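PDB 5WPW: cocosin 1 acidic chain from Cocos nucifera, which serves as a seed storage protein, a hexameric 11S globulin of coconut that acts as a nutrient reservoir. Local coordinates for residues 44-53 against 210-219; 155-164 against 174-182. The protein carries 2 engineered substitutions. One frame throughout, in Å; residues are numbered along the deposited sequence.

Contact 1: 44-53 against 210-219; sequences RVIEPRGLLL and GEIVRAENGL
The carbonyl oxygen of Val213 accepts a hydrogen bond from the backbone N of Leu51 at 2.8 Å with an N-H...O angle of 168°, and it also receives a CA-H...O contact from Gly50. Val213 N returns a bond to Leu51 O at 3.0 Å, which makes these two residues an antiparallel hydrogen-bonded pair between the non-hydrogen-bonded pairs Gly50 with Arg214 and Leu52 with Ile212. Strand 212-214 is thereby added to strand 50-57 in the curled antiparallel sheet of the N-terminal cupin domain. Bonds from Ala215 N to Arg49 O and from Leu53 N to Glu211 O extend the pairing at both ends.

Strand 44-46 joins in through side chains: its axis passes 8.9 Å from that of 212-214, against 4.4 Å for strand 50-53. Ile212 spans the gap. Its CG2 meets Ile46 CG2 at 3.9 Å, while CG1 lies 3.8 Å from Leu52 CD1 and the terminal CD1 reaches the aliphatic CD of Arg44. Leu52 CD1 also covers one face of the Arg44 guanidinium, offset toward its rim. The Arg44 to Glu211 salt bridge is modelled too short to be relied on. On the face that carries Leu51 and Val213, the end of Leu53 crosses Val213 at about a right angle, CD2 against CG2, and Asn391 of a second subunit packs on Leu51 and Leu219.

The type II turn from Glu47 to Gly50 links strands 44-46 and 50-53. Arg214 folds back toward it through bends at chi2 (84°) and chi3 (57°), bringing NH1 to Pro48 O at 3.2 Å in a weak hydrogen bond.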
# COMPACT_ATOMS: atom_id res chain seq x y z
N ARG A 44 -27.75 -5.92 -23.84
CA ARG A 44 -29.15 -5.86 -23.43
C ARG A 44 -29.85 -4.65 -24.03
O ARG A 44 -29.28 -3.56 -24.10
CB ARG A 44 -29.29 -5.79 -21.92
CG ARG A 44 -29.61 -7.07 -21.29
CD ARG A 44 -30.04 -6.82 -19.89
NE ARG A 44 -28.99 -7.16 -18.95
CZ ARG A 44 -28.75 -8.39 -18.52
NH1 ARG A 44 -27.78 -8.62 -17.66
NH2 ARG A 44 -29.49 -9.40 -18.96
N VAL A 45 -31.10 -4.85 -24.43
CA VAL A 45 -31.99 -3.76 -24.79
C VAL A 45 -33.16 -3.78 -23.83
O VAL A 45 -33.82 -4.81 -23.67
CB VAL A 45 -32.48 -3.87 -26.25
CG1 VAL A 45 -33.54 -2.83 -26.51
CG2 VAL A 45 -31.34 -3.65 -27.19
N ILE A 46 -33.41 -2.65 -23.17
CA ILE A 46 -34.43 -2.53 -22.14
C ILE A 46 -35.41 -1.48 -22.63
O ILE A 46 -35.09 -0.28 -22.65
CB ILE A 46 -33.85 -2.16 -20.77
CG1 ILE A 46 -32.83 -3.19 -20.30
CG2 ILE A 46 -34.95 -2.00 -19.73
CD1 ILE A 46 -32.11 -2.76 -19.03
N GLU A 47 -36.62 -1.92 -23.02
CA GLU A 47 -37.63 -1.00 -23.49
C GLU A 47 -37.98 -0.01 -22.39
O GLU A 47 -37.70 -0.26 -21.21
CB GLU A 47 -38.89 -1.75 -23.92
CG GLU A 47 -38.65 -2.94 -24.83
CD GLU A 47 -37.92 -2.55 -26.09
OE1 GLU A 47 -37.24 -3.43 -26.66
OE2 GLU A 47 -38.04 -1.37 -26.51
N PRO A 48 -38.58 1.12 -22.75
CA PRO A 48 -39.08 2.04 -21.73
C PRO A 48 -40.00 1.33 -20.76
O PRO A 48 -40.74 0.41 -21.13
CB PRO A 48 -39.81 3.11 -22.55
CG PRO A 48 -39.12 3.09 -23.87
CD PRO A 48 -38.71 1.67 -24.11
N ARG A 49 -39.90 1.71 -19.48
CA ARG A 49 -40.63 1.14 -18.35
C ARG A 49 -40.24 -0.31 -18.07
O ARG A 49 -40.92 -0.99 -17.28
CB ARG A 49 -42.15 1.27 -18.56
CG ARG A 49 -42.72 2.60 -18.02
CD ARG A 49 -41.93 3.81 -18.50
NE ARG A 49 -42.52 5.07 -18.07
CZ ARG A 49 -41.89 6.25 -18.11
NH1 ARG A 49 -40.64 6.33 -18.55
NH2 ARG A 49 -42.51 7.35 -17.69
N GLY A 50 -39.14 -0.80 -18.64
CA GLY A 50 -38.63 -2.13 -18.35
C GLY A 50 -37.65 -2.10 -17.19
O GLY A 50 -36.79 -1.23 -17.10
N LEU A 51 -37.79 -3.09 -16.31
CA LEU A 51 -36.95 -3.27 -15.13
C LEU A 51 -36.14 -4.55 -15.31
O LEU A 51 -36.71 -5.63 -15.51
CB LEU A 51 -37.81 -3.34 -13.87
CG LEU A 51 -37.19 -3.86 -12.57
CD1 LEU A 51 -36.24 -2.80 -11.99
CD2 LEU A 51 -38.29 -4.22 -11.59
N LEU A 52 -34.80 -4.43 -15.27
CA LEU A 52 -33.94 -5.60 -15.13
C LEU A 52 -33.95 -6.07 -13.68
O LEU A 52 -33.51 -5.33 -12.78
CB LEU A 52 -32.51 -5.27 -15.57
CG LEU A 52 -31.47 -6.38 -15.54
CD1 LEU A 52 -31.83 -7.49 -16.52
CD2 LEU A 52 -30.12 -5.78 -15.89
N LEU A 53 -34.43 -7.30 -13.45
CA LEU A 53 -34.62 -7.80 -12.10
C LEU A 53 -33.29 -7.94 -11.36
O LEU A 53 -32.25 -8.20 -11.97
CB LEU A 53 -35.31 -9.17 -12.14
CG LEU A 53 -36.64 -9.11 -12.89
CD1 LEU A 53 -37.23 -10.48 -12.99
CD2 LEU A 53 -37.54 -8.10 -12.20
N GLY A 210 -39.37 -13.37 -17.89
CA GLY A 210 -37.92 -13.27 -18.08
C GLY A 210 -37.30 -12.26 -17.12
O GLY A 210 -37.92 -11.87 -16.12
N GLU A 211 -36.07 -11.83 -17.43
CA GLU A 211 -35.32 -10.98 -16.51
C GLU A 211 -35.47 -9.48 -16.80
O GLU A 211 -34.94 -8.66 -16.04
CB GLU A 211 -33.83 -11.36 -16.53
CG GLU A 211 -33.18 -11.17 -17.85
CD GLU A 211 -31.66 -11.07 -17.74
OE1 GLU A 211 -31.15 -10.82 -16.62
OE2 GLU A 211 -30.99 -11.22 -18.78
N ILE A 212 -36.18 -9.10 -17.85
CA ILE A 212 -36.55 -7.71 -18.08
C ILE A 212 -38.07 -7.67 -18.16
O ILE A 212 -38.65 -8.21 -19.11
CB ILE A 212 -35.92 -7.14 -19.35
CG1 ILE A 212 -34.40 -7.39 -19.35
CG2 ILE A 212 -36.25 -5.67 -19.47
CD1 ILE A 212 -33.75 -7.19 -20.73
N VAL A 213 -38.71 -7.04 -17.18
CA VAL A 213 -40.16 -7.08 -17.01
C VAL A 213 -40.74 -5.67 -17.12
O VAL A 213 -40.05 -4.68 -16.88
CB VAL A 213 -40.56 -7.74 -15.67
CG1 VAL A 213 -39.80 -9.04 -15.50
CG2 VAL A 213 -40.33 -6.78 -14.47
N ARG A 214 -42.02 -5.58 -17.49
CA ARG A 214 -42.67 -4.29 -17.68
C ARG A 214 -43.26 -3.80 -16.36
O ARG A 214 -43.97 -4.54 -15.68
CB ARG A 214 -43.76 -4.39 -18.76
CG ARG A 214 -44.31 -3.05 -19.27
CD ARG A 214 -43.45 -2.40 -20.39
NE ARG A 214 -43.27 -3.26 -21.57
CZ ARG A 214 -42.78 -2.85 -22.74
NH1 ARG A 214 -42.42 -1.57 -22.92
NH2 ARG A 214 -42.65 -3.71 -23.75
N ALA A 215 -42.93 -2.57 -15.99
CA ALA A 215 -43.62 -1.88 -14.90
C ALA A 215 -44.69 -1.00 -15.55
O ALA A 215 -44.38 0.09 -16.05
CB ALA A 215 -42.65 -1.06 -14.06
N GLU A 216 -45.94 -1.46 -15.54
CA GLU A 216 -46.97 -0.74 -16.30
C GLU A 216 -47.40 0.56 -15.62
O GLU A 216 -47.84 1.49 -16.31
CB GLU A 216 -48.19 -1.64 -16.54
CG GLU A 216 -49.04 -1.20 -17.73
CD GLU A 216 -49.93 -2.30 -18.28
OE1 GLU A 216 -51.07 -2.45 -17.80
OE2 GLU A 216 -49.48 -3.02 -19.20
N ASN A 217 -47.26 0.66 -14.30
CA ASN A 217 -47.56 1.89 -13.58
C ASN A 217 -46.37 2.80 -13.43
O ASN A 217 -46.42 3.75 -12.63
CB ASN A 217 -48.11 1.57 -12.19
CG ASN A 217 -49.55 1.18 -12.23
OD1 ASN A 217 -50.32 1.71 -13.04
ND2 ASN A 217 -49.95 0.26 -11.36
N GLY A 218 -45.29 2.55 -14.15
CA GLY A 218 -44.05 3.25 -13.91
C GLY A 218 -43.43 2.70 -12.65
O GLY A 218 -44.09 2.01 -11.87
N LEU A 219 -42.16 2.96 -12.43
CA LEU A 219 -41.49 2.53 -11.21
C LEU A 219 -41.15 3.78 -10.43
O LEU A 219 -40.35 4.60 -10.89
CB LEU A 219 -40.24 1.72 -11.52
CG LEU A 219 -39.53 1.14 -10.30
CD1 LEU A 219 -40.23 -0.13 -9.91
CD2 LEU A 219 -38.05 0.88 -10.61
O HOH W 1 -31.21 -9.95 -14.25

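Contact 2: 155-164 against 174-182; sequences QFLLAGRQEQ and SIKENILRG
The Arg161 guanidinium carries Ile175 CG2 over one face, offset toward the rim, and has the Glu177 carboxylate at its edge, with the two flat groups 30° apart. Arg161 NE donates to Glu177 OE2 at 3.0 Å in a salt bridge that stays near the guanidinium plane but meets the oxygen 44° out of the carboxylate plane. Arg161 NH1 turns elsewhere, to Asp207 O.

This pair sits on a weakly bonded beta hairpin of strands 161-163 and 175-177 in the N-terminal cupin half. Its register rests on the hydrogen-bonded pair Gln162 and Lys176 alone, where Lys176 N reaches Gln162 O at 2.7 Å and Gln162 N answers to Lys176 O at 3.1 Å.

Beyond the hairpin, Ile179 N bonds to Leu157 O at 2.9 Å, almost straight on. Ile179 places CG1 between its backbone N and carbonyl carbon (chi1 51°), which lays the side chain alongside Leu158, CD1 only 3.5 Å from Leu158 CD2, tighter than usual packing. Its CG2 comes to the edge of the Phe156 ring. A water accepts from Leu157 N; its very short approach to Glu177 O is doubtful.

Lys176 threads its CD past Leu157 CD1 at 3.6 Å, and bends at chi3 and chi4 turn the ammonium toward Gln155. There Lys176 NZ is held by a water, by Asp325 O of a second subunit, and by Gln155 O, 2.8 Å away in the carbonyl plane.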
# COMPACT_ATOMS: atom_id res chain seq x y z
N GLN A 155 -24.74 -16.29 -13.36
CA GLN A 155 -25.66 -15.28 -12.89
C GLN A 155 -26.67 -15.88 -11.92
O GLN A 155 -27.29 -16.91 -12.22
CB GLN A 155 -26.40 -14.62 -14.06
CG GLN A 155 -26.91 -13.23 -13.77
CD GLN A 155 -28.18 -12.88 -14.53
OE1 GLN A 155 -28.84 -13.76 -15.09
NE2 GLN A 155 -28.53 -11.61 -14.56
N PHE A 156 -26.83 -15.23 -10.77
CA PHE A 156 -27.70 -15.68 -9.68
C PHE A 156 -28.84 -14.68 -9.58
O PHE A 156 -28.64 -13.56 -9.09
CB PHE A 156 -26.94 -15.75 -8.35
CG PHE A 156 -25.79 -16.75 -8.34
CD1 PHE A 156 -24.63 -16.51 -9.05
CD2 PHE A 156 -25.88 -17.92 -7.59
CE1 PHE A 156 -23.57 -17.43 -9.01
CE2 PHE A 156 -24.84 -18.83 -7.54
CZ PHE A 156 -23.68 -18.59 -8.25
N LEU A 157 -30.03 -15.07 -10.03
CA LEU A 157 -31.19 -14.19 -9.97
C LEU A 157 -31.73 -14.14 -8.55
O LEU A 157 -31.90 -15.18 -7.91
CB LEU A 157 -32.28 -14.68 -10.92
CG LEU A 157 -31.94 -14.68 -12.39
CD1 LEU A 157 -32.84 -15.68 -13.09
CD2 LEU A 157 -32.13 -13.28 -12.94
N LEU A 158 -31.99 -12.93 -8.05
CA LEU A 158 -32.70 -12.81 -6.78
C LEU A 158 -34.21 -12.92 -6.97
O LEU A 158 -34.93 -13.27 -6.03
CB LEU A 158 -32.36 -11.48 -6.10
CG LEU A 158 -30.99 -11.26 -5.44
CD1 LEU A 158 -31.04 -10.06 -4.49
CD2 LEU A 158 -30.51 -12.50 -4.73
N ALA A 159 -34.70 -12.64 -8.17
CA ALA A 159 -36.11 -12.76 -8.46
C ALA A 159 -36.26 -13.17 -9.91
O ALA A 159 -35.38 -12.90 -10.73
CB ALA A 159 -36.84 -11.44 -8.20
N GLY A 160 -37.37 -13.84 -10.23
CA GLY A 160 -37.70 -14.13 -11.61
C GLY A 160 -37.14 -15.44 -12.13
O GLY A 160 -36.75 -16.34 -11.40
N ARG A 161 -37.14 -15.53 -13.47
CA ARG A 161 -36.70 -16.70 -14.23
C ARG A 161 -36.23 -16.22 -15.59
O ARG A 161 -36.62 -15.15 -16.06
CB ARG A 161 -37.82 -17.74 -14.43
CG ARG A 161 -38.48 -18.29 -13.18
CD ARG A 161 -39.78 -19.01 -13.53
NE ARG A 161 -39.57 -20.37 -14.02
CZ ARG A 161 -40.22 -20.89 -15.05
NH1 ARG A 161 -41.12 -20.16 -15.70
NH2 ARG A 161 -39.98 -22.14 -15.44
N GLN A 162 -35.38 -17.02 -16.24
CA GLN A 162 -34.80 -16.59 -17.51
C GLN A 162 -34.42 -17.80 -18.36
O GLN A 162 -33.72 -18.69 -17.88
CB GLN A 162 -33.58 -15.69 -17.28
CG GLN A 162 -32.69 -15.50 -18.51
CD GLN A 162 -33.11 -14.32 -19.40
OE1 GLN A 162 -34.28 -13.90 -19.40
NE2 GLN A 162 -32.16 -13.78 -20.16
N GLU A 163 -34.88 -17.81 -19.61
CA GLU A 163 -34.48 -18.85 -20.56
C GLU A 163 -32.98 -18.76 -20.79
O GLU A 163 -32.50 -17.79 -21.40
CB GLU A 163 -35.25 -18.71 -21.88
CG GLU A 163 -35.04 -19.87 -22.87
CD GLU A 163 -34.68 -19.39 -24.27
OE1 GLU A 163 -33.84 -20.05 -24.94
OE2 GLU A 163 -35.23 -18.36 -24.71
N GLN A 164 -32.22 -19.74 -20.30
CA GLN A 164 -30.77 -19.77 -20.47
C GLN A 164 -30.39 -19.76 -21.94
O GLN A 164 -30.00 -18.72 -22.49
CB GLN A 164 -30.18 -21.00 -19.78
CG GLN A 164 -30.30 -20.98 -18.26
CD GLN A 164 -29.77 -22.24 -17.62
OE1 GLN A 164 -29.74 -23.30 -18.25
NE2 GLN A 164 -29.35 -22.14 -16.36
N SER A 174 -34.76 -24.92 -21.27
CA SER A 174 -33.75 -24.41 -20.34
C SER A 174 -34.18 -23.08 -19.74
O SER A 174 -34.14 -22.05 -20.41
CB SER A 174 -32.40 -24.25 -21.05
OG SER A 174 -32.45 -23.23 -22.05
N ILE A 175 -34.61 -23.10 -18.47
CA ILE A 175 -35.02 -21.89 -17.77
C ILE A 175 -34.34 -21.86 -16.41
O ILE A 175 -34.52 -22.78 -15.60
CB ILE A 175 -36.55 -21.77 -17.62
CG1 ILE A 175 -37.20 -21.56 -18.99
CG2 ILE A 175 -36.91 -20.61 -16.71
CD1 ILE A 175 -38.55 -20.84 -18.95
N LYS A 176 -33.57 -20.81 -16.15
CA LYS A 176 -32.86 -20.63 -14.89
C LYS A 176 -33.78 -20.00 -13.86
O LYS A 176 -34.37 -18.95 -14.10
CB LYS A 176 -31.62 -19.77 -15.13
CG LYS A 176 -31.21 -18.84 -13.98
CD LYS A 176 -30.31 -17.73 -14.51
CE LYS A 176 -29.05 -18.29 -15.19
NZ LYS A 176 -28.05 -18.80 -14.20
N GLU A 177 -33.89 -20.65 -12.70
CA GLU A 177 -34.73 -20.17 -11.61
C GLU A 177 -33.96 -19.21 -10.71
O GLU A 177 -32.73 -19.16 -10.71
CB GLU A 177 -35.26 -21.34 -10.79
CG GLU A 177 -36.07 -22.37 -11.59
CD GLU A 177 -37.50 -21.92 -11.79
OE1 GLU A 177 -37.88 -20.86 -11.25
OE2 GLU A 177 -38.27 -22.64 -12.47
N ASN A 178 -34.70 -18.42 -9.93
CA ASN A 178 -34.05 -17.56 -8.97
C ASN A 178 -33.61 -18.39 -7.76
O ASN A 178 -34.07 -19.51 -7.54
CB ASN A 178 -34.97 -16.42 -8.55
CG ASN A 178 -36.05 -16.87 -7.61
OD1 ASN A 178 -35.88 -16.83 -6.40
ND2 ASN A 178 -37.18 -17.30 -8.16
N ILE A 179 -32.67 -17.83 -6.99
CA ILE A 179 -32.02 -18.63 -5.95
C ILE A 179 -33.00 -19.01 -4.85
O ILE A 179 -32.84 -20.06 -4.22
CB ILE A 179 -30.83 -17.86 -5.39
CG1 ILE A 179 -31.28 -16.47 -4.99
CG2 ILE A 179 -29.75 -17.77 -6.45
CD1 ILE A 179 -30.47 -15.86 -3.89
N LEU A 180 -34.01 -18.18 -4.60
CA LEU A 180 -34.98 -18.52 -3.56
C LEU A 180 -35.77 -19.77 -3.92
O LEU A 180 -36.23 -20.49 -3.02
CB LEU A 180 -35.93 -17.35 -3.32
CG LEU A 180 -35.27 -16.01 -2.98
CD1 LEU A 180 -36.35 -14.96 -2.72
CD2 LEU A 180 -34.31 -16.15 -1.79
N ARG A 181 -35.92 -20.06 -5.21
CA ARG A 181 -36.54 -21.30 -5.66
C ARG A 181 -35.78 -22.53 -5.18
O ARG A 181 -36.35 -23.62 -5.09
CB ARG A 181 -36.64 -21.29 -7.19
CG ARG A 181 -37.30 -22.51 -7.83
CD ARG A 181 -38.83 -22.47 -7.69
NE ARG A 181 -39.47 -23.65 -8.25
CZ ARG A 181 -39.67 -24.78 -7.57
NH1 ARG A 181 -39.27 -24.87 -6.31
NH2 ARG A 181 -40.27 -25.81 -8.16
N GLY A 182 -34.49 -22.37 -4.83
CA GLY A 182 -33.72 -23.49 -4.33
C GLY A 182 -34.00 -23.84 -2.88
O GLY A 182 -33.62 -24.93 -2.44
O HOH W 2 -25.46 -19.12 -14.80
O HOH W 3 -30.58 -17.82 -10.62

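In the fold
From the N terminus, 44-53 comes first, and 155-164 follows after much of the N-terminal cupin barrel has been laid down. Contact 2 then closes a short loop to 174-182, whose intervening residues 165-173 are not modelled. Helices 185-192 and 196-202 come next, before 210-219 returns to 44-53, so contact 2 is nested within the loop closed by contact 1. Their centres lie about 17 Å apart. Strand 50-57 pairs with both 212-214 and 155-157, so contact 1 and the 155-157 part of contact 2 share one sheet, while 161-163 and 175-177 form a separate hairpin. Weak hydrogen bonds link them further: Gln155 NE2 to Glu211 OE1, and Glu211 N to Gln162 OE1.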